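Local coordinates for protein chitinase (Jonesia denitrificans, PDB 5VG0) that probably degrades chitin as part of a larger chitinase, this chain being its copper-binding lytic polysaccharide monooxygenase domain, at residues K57-T62 against C136-V141; A65-L70 against T107-D112; N79-E84 against R123-N128. All blocks are in the same frame, centred on the assembly; numbering follows the deposited sequence. Where two conformers were deposited one is given.

Interaction 1: residues K57-T62 against C136-V141; sequences KPWPTT and CMDVVV
A parallel beta bridge, Thr62 beside Val139, brings the end of the 57-62 loop onto the last strand of the fold, 131-141. Thr62 N donates to Asp138 O at 3.1 Å. In return Val140 N donates to Thr62 O at 2.9 Å, and the CA of Val139 makes a CA-H...O contact with the same oxygen. One residue earlier, Thr61 lays its methyl CG2 4.0 Å from CB of Asp138, the two side chains crossing at about a right angle. Its OG1, wedged between backbone N and carbonyl carbon (chi1 60°), meets the methyl CG2 of Val140 at 3.8 Å. Asp138 points at the loop, with OD2 3.6 Å from Trp59 CB and the carboxylate turned 35° from the indole plane. Its charge is met from outside the two segments, where Arg10 makes a salt bridge with OD2 and a cation-pi contact with Trp59, and Thr119 bonds OD1. A water 2.7 Å from Asp138 OD2 donates to that oxygen and to Pro60 O alike. A second water, 2.6 Å from Thr62 OG1, lies within bonding reach of Pro60 O, though it has more acceptors around it than protons to give. Two backbone bonds therefore fix the pairing, while the first water supplies the protons that let a carbonyl and a carboxylate, both acceptors, share one side of the contact; Arg10 probably favours the ionised form of Asp138.

Interaction 2: residues A65-L70 against T107-D112; sequences ASTVDL and THTLTD
Val68, Asp69 and Leu70 pair antiparallel with Leu110, Thr109 and His108, the two short strands running at 150° to one another with their axes 4.5 Å apart at the closest. Val68 and Leu110 exchange both backbone hydrogen bonds, as do Leu70 and His108, where Leu70 N to His108 O spans 2.8 Å; Asp69 and Thr109 form the non-hydrogen-bonded pair in between. Because successive side chains of a strand point to opposite sides, the pair has two faces, and here they differ plainly. On the face of Asp69 and Thr109 the groups are small and polar. Thr109 OG1 donates to Asp69 OD1 at 2.8 Å, approaching from above the carboxylate plane (39° out of it), and the two side chains lie alongside each other. On either side of this bond methyls fill in: Thr107 CG2 touches CB of Asp69 at 3.7 Å, and Thr67 CG2 meets Thr109 CG2 at 3.8 Å. In Thr107 and Thr67 the methyl CG2 is anti to the backbone N; OG1 of Thr107 bonds Thr71, and OG1 of Thr67 lies 3.6 Å from CB of Thr111. The other face is mostly apolar and, at Leu70, His108 and Leu110, buried. Val68 CG1 lies beside CB of Leu110 at 4.1 Å, and Leu70 CD1 meets Leu110 CD1 at 4.2 Å, methyl to methyl. His108 swings its ring away from Leu70 to stack on Phe95, and its ND1 is bonded to Tyr85. The pairing thus joins two strands of the three-stranded sheet of this immunoglobulin-like sandwich: a hydroxyl-to-carboxylate bond among methyls serves the outer surface, while branched aliphatic chains and an imidazole stacked on Phe95 face the opposite sheet, so that burial of apolar surface reinforces the four backbone bonds.

Interaction 3: residues N79-E84 against R123-N128; sequences NTSTWE and RWNVSN
Trp83 and Trp124 lie in an offset stack, the six-membered ring of the first over the five-membered ring of the second with centroids 3.8 Å apart and planes at 13°. Thr80 CG2 rests on the same face of Trp83 near its rim. At the edge of Trp124, NE1 donates almost in the ring plane to Thr80 OG1 at 2.8 Å, which holds the indole against rotation; the same OG1 is hydrogen-bonded to O of the copper ligand His78. The Arg123 guanidinium meets Glu84 OE1 edge-on in a salt bridge, through NE at 2.9 Å and NH2 at 2.8 Å. The same oxygen takes Asn125 ND2 at 2.9 Å from above the carboxylate plane, and that amide also reaches Thr82 OG1 at 3.1 Å. With an alanine in place of Glu84, Arg123 would probably lose its charged mate here and the Asn125 amide would be freer to turn. A beta bulge shifts the register between Thr80 and Trp83, and Ser81 N bonds Asn125 O within it. Strand 80-87 is flanked by 118-126 and 90-96, Trp83 packing on Phe95 of the latter, while Trp124 meets Phe133 on strand 131-141 and Leu74 on strand 68-74.

How the interactions relate
The three contacts sample both sheets of one sandwich and the space between them. Interaction 2 touches both of the others: CE1 of His108 packs 3.4 Å from CG of Trp83 in interaction 3, and CA of Ser66 lies 3.8 Å from Val141 CG1 in interaction 1. Interactions 1 and 3 do not touch, their centres being about 24 Å apart on opposite sides of the chain's centre, yet their strands 131-141 and 118-126 are neighbours in the mixed sheet. Interaction 3 alone borders the copper site: the Trp124 side chain is about 5 Å from the copper ion, and that of Val126 about 4 Å from the copper ligand His78 and about 6 Å from the bound peroxide.

Interaction 1: residues K57-T62 against C136-V141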
loop_
_atom_site.group_PDB
_atom_site.type_symbol
_atom_site.label_atom_id
_atom_site.label_comp_id
_atom_site.label_asym_id
_atom_site.label_seq_id
_atom_site.Cartn_x
_atom_site.Cartn_y
_atom_site.Cartn_z
ATOM N N LYS A 57 3.332 15.803 6.769
ATOM C CA LYS A 57 1.894 15.961 6.843
ATOM C C LYS A 57 1.353 15.151 8.018
ATOM O O LYS A 57 1.926 14.119 8.390
ATOM C CB LYS A 57 1.231 15.464 5.564
ATOM C CG LYS A 57 1.612 16.200 4.287
ATOM C CD LYS A 57 0.926 17.545 4.206
ATOM C CE LYS A 57 1.421 18.385 3.033
ATOM N NZ LYS A 57 2.693 19.099 3.337
ATOM N N PRO A 58 0.225 15.574 8.599
ATOM C CA PRO A 58 -0.374 14.823 9.727
ATOM C C PRO A 58 -1.189 13.635 9.231
ATOM O O PRO A 58 -2.423 13.617 9.263
ATOM C CB PRO A 58 -1.224 15.898 10.419
ATOM C CG PRO A 58 -1.634 16.794 9.317
ATOM C CD PRO A 58 -0.456 16.869 8.388
ATOM N N TRP A 59 -0.484 12.620 8.740
ATOM C CA TRP A 59 -1.140 11.423 8.250
ATOM C C TRP A 59 -1.834 10.720 9.408
ATOM O O TRP A 59 -1.200 10.452 10.430
ATOM C CB TRP A 59 -0.118 10.457 7.622
ATOM C CG TRP A 59 0.423 10.982 6.331
ATOM C CD1 TRP A 59 1.644 11.538 6.113
ATOM C CD2 TRP A 59 -0.260 11.012 5.071
ATOM N NE1 TRP A 59 1.766 11.907 4.798
ATOM C CE2 TRP A 59 0.608 11.605 4.138
ATOM C CE3 TRP A 59 -1.522 10.592 4.642
ATOM C CZ2 TRP A 59 0.255 11.792 2.809
ATOM C CZ3 TRP A 59 -1.873 10.779 3.309
ATOM C CH2 TRP A 59 -0.993 11.376 2.418
ATOM N N PRO A 60 -3.099 10.352 9.273
ATOM C CA PRO A 60 -3.748 9.569 10.326
ATOM C C PRO A 60 -3.147 8.184 10.444
ATOM O O PRO A 60 -2.695 7.597 9.471
ATOM C CB PRO A 60 -5.207 9.492 9.851
ATOM C CG PRO A 60 -5.374 10.604 8.896
ATOM C CD PRO A 60 -4.053 10.756 8.227
ATOM N N THR A 61 -3.166 7.654 11.652
ATOM C CA THR A 61 -2.692 6.303 11.898
ATOM C C THR A 61 -3.852 5.415 12.315
ATOM O O THR A 61 -4.850 5.889 12.874
ATOM C CB THR A 61 -1.615 6.273 12.991
ATOM O OG1 THR A 61 -2.145 6.776 14.214
ATOM C CG2 THR A 61 -0.399 7.094 12.588
ATOM N N THR A 62 -3.713 4.124 12.044
ATOM C CA THR A 62 -4.694 3.131 12.445
ATOM C C THR A 62 -4.091 2.236 13.514
ATOM O O THR A 62 -2.978 1.732 13.356
ATOM C CB THR A 62 -5.105 2.296 11.239
ATOM O OG1 THR A 62 -5.579 3.160 10.210
ATOM C CG2 THR A 62 -6.196 1.300 11.596
ATOM N N CYS A 136 1.475 2.738 1.180
ATOM C CA CYS A 136 1.920 2.867 2.562
ATOM C C CYS A 136 0.742 2.942 3.515
ATOM O O CYS A 136 -0.229 3.652 3.254
ATOM C CB CYS A 136 2.754 4.126 2.727
ATOM S SG CYS A 136 4.426 3.871 2.181
ATOM N N MET A 137 0.882 2.276 4.653
ATOM C CA MET A 137 -0.106 2.277 5.727
ATOM C C MET A 137 0.609 2.677 7.011
ATOM O O MET A 137 1.561 2.013 7.429
ATOM C CB MET A 137 -0.732 0.893 5.933
ATOM C CG MET A 137 -1.721 0.420 4.879
ATOM S SD MET A 137 -1.115 0.185 3.195
ATOM C CE MET A 137 0.060 -1.125 3.470
ATOM N N ASP A 138 0.147 3.736 7.636
ATOM C CA ASP A 138 0.678 4.195 8.917
ATOM C C ASP A 138 -0.124 3.551 10.032
ATOM O O ASP A 138 -1.342 3.728 10.101
ATOM C CB ASP A 138 0.614 5.714 8.998
ATOM C CG ASP A 138 1.437 6.352 7.914
ATOM O OD1 ASP A 138 2.669 6.157 7.923
ATOM O OD2 ASP A 138 0.856 7.030 7.051
ATOM N N VAL A 139 0.563 2.806 10.896
ATOM C CA VAL A 139 -0.102 1.997 11.898
ATOM C C VAL A 139 0.563 2.190 13.246
ATOM O O VAL A 139 1.724 2.581 13.354
ATOM C CB VAL A 139 -0.114 0.497 11.514
ATOM C CG1 VAL A 139 -0.900 0.293 10.235
ATOM C CG2 VAL A 139 1.306 -0.076 11.392
ATOM N N VAL A 140 -0.204 1.914 14.291
ATOM C CA VAL A 140 0.315 1.798 15.643
ATOM C C VAL A 140 -0.072 0.411 16.118
ATOM O O VAL A 140 -1.261 0.090 16.205
ATOM C CB VAL A 140 -0.237 2.876 16.592
ATOM C CG1 VAL A 140 0.386 2.706 17.974
ATOM C CG2 VAL A 140 0.021 4.261 16.044
ATOM N N VAL A 141 0.926 -0.413 16.400
ATOM C CA VAL A 141 0.730 -1.809 16.754
ATOM C C VAL A 141 0.801 -1.938 18.268
ATOM O O VAL A 141 1.736 -1.437 18.896
ATOM C CB VAL A 141 1.810 -2.671 16.083
ATOM C CG1 VAL A 141 1.692 -4.129 16.538
ATOM C CG2 VAL A 141 1.747 -2.549 14.553
HETATM O O HOH W 1 -1.768 7.566 6.874
HETATM O O HOH W 2 -4.268 5.173 9.108
#

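Interaction 2: residues A65-L70 against T107-D112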
loop_
_atom_site.group_PDB
_atom_site.type_symbol
_atom_site.label_atom_id
_atom_site.label_comp_id
_atom_site.label_asym_id
_atom_site.label_seq_id
_atom_site.Cartn_x
_atom_site.Cartn_y
_atom_site.Cartn_z
ATOM N N ALA A 65 -3.400 -4.754 15.787
ATOM C CA ALA A 65 -2.702 -5.774 16.546
ATOM C C ALA A 65 -1.481 -6.269 15.762
ATOM O O ALA A 65 -1.267 -5.904 14.607
ATOM C CB ALA A 65 -3.664 -6.915 16.833
ATOM N N SER A 66 -0.678 -7.139 16.385
ATOM C CA SER A 66 0.545 -7.630 15.755
ATOM C C SER A 66 0.276 -8.644 14.659
ATOM O O SER A 66 1.158 -8.899 13.838
ATOM C CB SER A 66 1.500 -8.218 16.783
ATOM O OG SER A 66 0.917 -9.320 17.444
ATOM N N THR A 67 -0.913 -9.236 14.650
ATOM C CA THR A 67 -1.426 -10.016 13.529
ATOM C C THR A 67 -2.663 -9.285 13.029
ATOM O O THR A 67 -3.546 -8.930 13.823
ATOM C CB THR A 67 -1.765 -11.443 13.972
ATOM O OG1 THR A 67 -0.549 -12.142 14.214
ATOM C CG2 THR A 67 -2.536 -12.189 12.907
ATOM N N VAL A 68 -2.713 -9.023 11.728
ATOM C CA VAL A 68 -3.756 -8.184 11.152
ATOM C C VAL A 68 -4.086 -8.692 9.761
ATOM O O VAL A 68 -3.203 -9.136 9.026
ATOM C CB VAL A 68 -3.293 -6.708 11.121
ATOM C CG1 VAL A 68 -2.092 -6.515 10.207
ATOM C CG2 VAL A 68 -4.440 -5.782 10.719
ATOM N N ASP A 69 -5.363 -8.596 9.398
ATOM C CA ASP A 69 -5.807 -8.875 8.044
ATOM C C ASP A 69 -5.789 -7.568 7.266
ATOM O O ASP A 69 -6.373 -6.568 7.695
ATOM C CB ASP A 69 -7.222 -9.450 8.039
ATOM C CG ASP A 69 -7.290 -10.867 8.560
ATOM O OD1 ASP A 69 -6.246 -11.511 8.739
ATOM O OD2 ASP A 69 -8.423 -11.344 8.774
ATOM N N LEU A 70 -5.149 -7.592 6.112
ATOM C CA LEU A 70 -5.014 -6.444 5.234
ATOM C C LEU A 70 -5.762 -6.738 3.941
ATOM O O LEU A 70 -5.575 -7.799 3.346
ATOM C CB LEU A 70 -3.530 -6.253 4.995
ATOM C CG LEU A 70 -3.124 -5.091 4.148
ATOM C CD1 LEU A 70 -1.755 -4.631 4.627
ATOM C CD2 LEU A 70 -3.081 -5.486 2.702
ATOM N N THR A 107 -7.457 -10.525 0.681
ATOM C CA THR A 107 -7.023 -10.306 2.050
ATOM C C THR A 107 -5.790 -11.149 2.335
ATOM O O THR A 107 -5.772 -12.346 2.046
ATOM C CB THR A 107 -8.158 -10.602 3.028
ATOM O OG1 THR A 107 -9.256 -9.716 2.742
ATOM C CG2 THR A 107 -7.715 -10.417 4.459
ATOM N N HIS A 108 -4.778 -10.521 2.921
ATOM C CA HIS A 108 -3.581 -11.185 3.404
ATOM C C HIS A 108 -3.462 -10.969 4.902
ATOM O O HIS A 108 -3.752 -9.890 5.401
ATOM C CB HIS A 108 -2.354 -10.574 2.757
ATOM C CG HIS A 108 -2.188 -10.932 1.323
ATOM N ND1 HIS A 108 -1.647 -10.064 0.405
ATOM C CD2 HIS A 108 -2.465 -12.067 0.649
ATOM C CE1 HIS A 108 -1.600 -10.646 -0.773
ATOM N NE2 HIS A 108 -2.092 -11.861 -0.655
ATOM N N THR A 109 -2.999 -11.982 5.604
ATOM C CA THR A 109 -2.756 -11.879 7.032
ATOM C C THR A 109 -1.275 -11.658 7.281
ATOM O O THR A 109 -0.450 -12.509 6.943
ATOM C CB THR A 109 -3.229 -13.129 7.769
ATOM O OG1 THR A 109 -4.612 -13.340 7.482
ATOM C CG2 THR A 109 -3.034 -12.988 9.271
ATOM N N LEU A 110 -0.949 -10.522 7.878
ATOM C CA LEU A 110 0.408 -10.235 8.322
ATOM C C LEU A 110 0.510 -10.616 9.790
ATOM O O LEU A 110 -0.432 -10.413 10.565
ATOM C CB LEU A 110 0.716 -8.745 8.171
ATOM C CG LEU A 110 0.643 -8.189 6.758
ATOM C CD1 LEU A 110 1.134 -6.755 6.737
ATOM C CD2 LEU A 110 1.414 -9.029 5.769
ATOM N N THR A 111 1.652 -11.185 10.173
ATOM C CA THR A 111 1.878 -11.594 11.554
ATOM C C THR A 111 3.215 -11.049 12.039
ATOM O O THR A 111 4.064 -10.629 11.253
ATOM C CB THR A 111 1.859 -13.132 11.757
ATOM O OG1 THR A 111 3.044 -13.715 11.222
ATOM C CG2 THR A 111 0.624 -13.754 11.163
ATOM N N ASP A 112 3.403 -11.062 13.355
ATOM C CA ASP A 112 4.688 -10.696 13.950
ATOM C C ASP A 112 5.086 -9.271 13.582
ATOM O O ASP A 112 6.260 -8.977 13.361
ATOM C CB ASP A 112 5.792 -11.697 13.579
ATOM C CG ASP A 112 7.080 -11.473 14.324
ATOM O OD1 ASP A 112 7.050 -11.024 15.483
ATOM O OD2 ASP A 112 8.135 -11.784 13.750
#

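Interaction 3: residues N79-E84 against R123-N128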
loop_
_atom_site.group_PDB
_atom_site.type_symbol
_atom_site.label_atom_id
_atom_site.label_comp_id
_atom_site.label_asym_id
_atom_site.label_seq_id
_atom_site.Cartn_x
_atom_site.Cartn_y
_atom_site.Cartn_z
ATOM N N ASN A 79 -2.237 -10.047 -13.759
ATOM C CA ASN A 79 -1.428 -11.192 -13.382
ATOM C C ASN A 79 -0.267 -10.715 -12.524
ATOM O O ASN A 79 0.355 -9.690 -12.812
ATOM C CB ASN A 79 -0.925 -11.923 -14.622
ATOM C CG ASN A 79 -2.046 -12.619 -15.355
ATOM O OD1 ASN A 79 -2.843 -11.965 -16.021
ATOM N ND2 ASN A 79 -2.144 -13.927 -15.204
ATOM N N THR A 80 -0.008 -11.452 -11.454
ATOM C CA THR A 80 0.832 -10.983 -10.365
ATOM C C THR A 80 1.942 -11.980 -10.091
ATOM O O THR A 80 1.722 -13.193 -10.086
ATOM C CB THR A 80 -0.035 -10.838 -9.113
ATOM O OG1 THR A 80 -1.034 -9.850 -9.342
ATOM C CG2 THR A 80 0.759 -10.446 -7.903
ATOM N N SER A 81 3.135 -11.452 -9.819
ATOM C CA SER A 81 4.223 -12.284 -9.322
ATOM C C SER A 81 4.106 -12.380 -7.810
ATOM O O SER A 81 3.586 -13.368 -7.295
ATOM C CB SER A 81 5.574 -11.756 -9.789
ATOM O OG SER A 81 5.702 -10.401 -9.445
ATOM N N THR A 82 4.534 -11.357 -7.085
ATOM C CA THR A 82 4.476 -11.350 -5.631
ATOM C C THR A 82 3.826 -10.082 -5.099
ATOM O O THR A 82 3.831 -9.028 -5.731
ATOM C CB THR A 82 5.868 -11.474 -5.006
ATOM O OG1 THR A 82 6.695 -10.427 -5.487
ATOM C CG2 THR A 82 6.496 -12.820 -5.284
ATOM N N TRP A 83 3.315 -10.237 -3.888
ATOM C CA TRP A 83 2.925 -9.147 -3.007
ATOM C C TRP A 83 3.985 -9.100 -1.915
ATOM O O TRP A 83 4.188 -10.086 -1.206
ATOM C CB TRP A 83 1.557 -9.429 -2.385
ATOM C CG TRP A 83 0.482 -9.800 -3.358
ATOM C CD1 TRP A 83 0.216 -11.039 -3.847
ATOM C CD2 TRP A 83 -0.462 -8.915 -3.943
ATOM N NE1 TRP A 83 -0.839 -10.983 -4.704
ATOM C CE2 TRP A 83 -1.282 -9.687 -4.784
ATOM C CE3 TRP A 83 -0.704 -7.540 -3.833
ATOM C CZ2 TRP A 83 -2.310 -9.128 -5.522
ATOM C CZ3 TRP A 83 -1.733 -6.994 -4.557
ATOM C CH2 TRP A 83 -2.517 -7.780 -5.395
ATOM N N GLU A 84 4.671 -7.980 -1.784
ATOM C CA GLU A 84 5.735 -7.825 -0.805
ATOM C C GLU A 84 5.316 -6.791 0.223
ATOM O O GLU A 84 4.847 -5.715 -0.129
ATOM C CB GLU A 84 7.032 -7.374 -1.474
ATOM C CG GLU A 84 7.620 -8.414 -2.412
ATOM C CD GLU A 84 8.819 -7.886 -3.150
ATOM O OE1 GLU A 84 8.670 -6.901 -3.886
ATOM O OE2 GLU A 84 9.914 -8.458 -2.962
ATOM N N ARG A 123 3.942 -3.597 -1.745
ATOM C CA ARG A 123 4.394 -3.484 -3.122
ATOM C C ARG A 123 3.790 -4.644 -3.901
ATOM O O ARG A 123 4.090 -5.805 -3.619
ATOM C CB ARG A 123 5.916 -3.502 -3.149
ATOM C CG ARG A 123 6.528 -3.199 -4.467
ATOM C CD ARG A 123 8.010 -2.849 -4.282
ATOM N NE ARG A 123 8.826 -4.032 -4.077
ATOM C CZ ARG A 123 10.150 -4.024 -3.998
ATOM N NH1 ARG A 123 10.825 -2.884 -4.024
ATOM N NH2 ARG A 123 10.810 -5.164 -3.889
ATOM N N TRP A 124 2.938 -4.319 -4.852
ATOM C CA TRP A 124 2.255 -5.300 -5.694
ATOM C C TRP A 124 2.991 -5.362 -7.026
ATOM O O TRP A 124 2.951 -4.408 -7.805
ATOM C CB TRP A 124 0.806 -4.855 -5.904
ATOM C CG TRP A 124 0.042 -5.633 -6.926
ATOM C CD1 TRP A 124 0.294 -6.886 -7.379
ATOM C CD2 TRP A 124 -1.131 -5.185 -7.612
ATOM N NE1 TRP A 124 -0.639 -7.240 -8.316
ATOM C CE2 TRP A 124 -1.530 -6.214 -8.475
ATOM C CE3 TRP A 124 -1.883 -4.016 -7.577
ATOM C CZ2 TRP A 124 -2.650 -6.111 -9.299
ATOM C CZ3 TRP A 124 -2.994 -3.918 -8.396
ATOM C CH2 TRP A 124 -3.365 -4.955 -9.245
ATOM N N ASN A 125 3.670 -6.476 -7.289
ATOM C CA ASN A 125 4.464 -6.635 -8.500
ATOM C C ASN A 125 3.643 -7.306 -9.597
ATOM O O ASN A 125 3.114 -8.406 -9.417
ATOM C CB ASN A 125 5.703 -7.463 -8.189
ATOM C CG ASN A 125 6.615 -6.780 -7.219
ATOM O OD1 ASN A 125 7.079 -5.672 -7.458
ATOM N ND2 ASN A 125 6.863 -7.420 -6.115
ATOM N N VAL A 126 3.551 -6.655 -10.736
ATOM C CA VAL A 126 2.800 -7.166 -11.874
ATOM C C VAL A 126 3.715 -8.078 -12.691
ATOM O O VAL A 126 4.862 -7.732 -12.970
ATOM C CB VAL A 126 2.270 -5.989 -12.710
ATOM C CG1 VAL A 126 1.584 -6.478 -13.976
ATOM C CG2 VAL A 126 1.317 -5.139 -11.843
ATOM N N SER A 127 3.225 -9.255 -13.078
ATOM C CA SER A 127 4.111 -10.274 -13.635
ATOM C C SER A 127 4.481 -10.044 -15.087
ATOM O O SER A 127 5.486 -10.597 -15.541
ATOM C CB SER A 127 3.505 -11.657 -13.474
ATOM O OG SER A 127 2.336 -11.759 -14.216
ATOM N N ASN A 128 3.706 -9.250 -15.821
ATOM C CA ASN A 128 3.901 -9.075 -17.258
ATOM C C ASN A 128 4.185 -7.633 -17.661
ATOM O O ASN A 128 4.146 -7.315 -18.859
ATOM C CB ASN A 128 2.685 -9.600 -18.038
ATOM C CG ASN A 128 1.343 -9.077 -17.489
ATOM O OD1 ASN A 128 1.287 -8.071 -16.781
ATOM N ND2 ASN A 128 0.252 -9.776 -17.825
HETATM O O HOH W 3 -2.477 -8.881 -16.529
#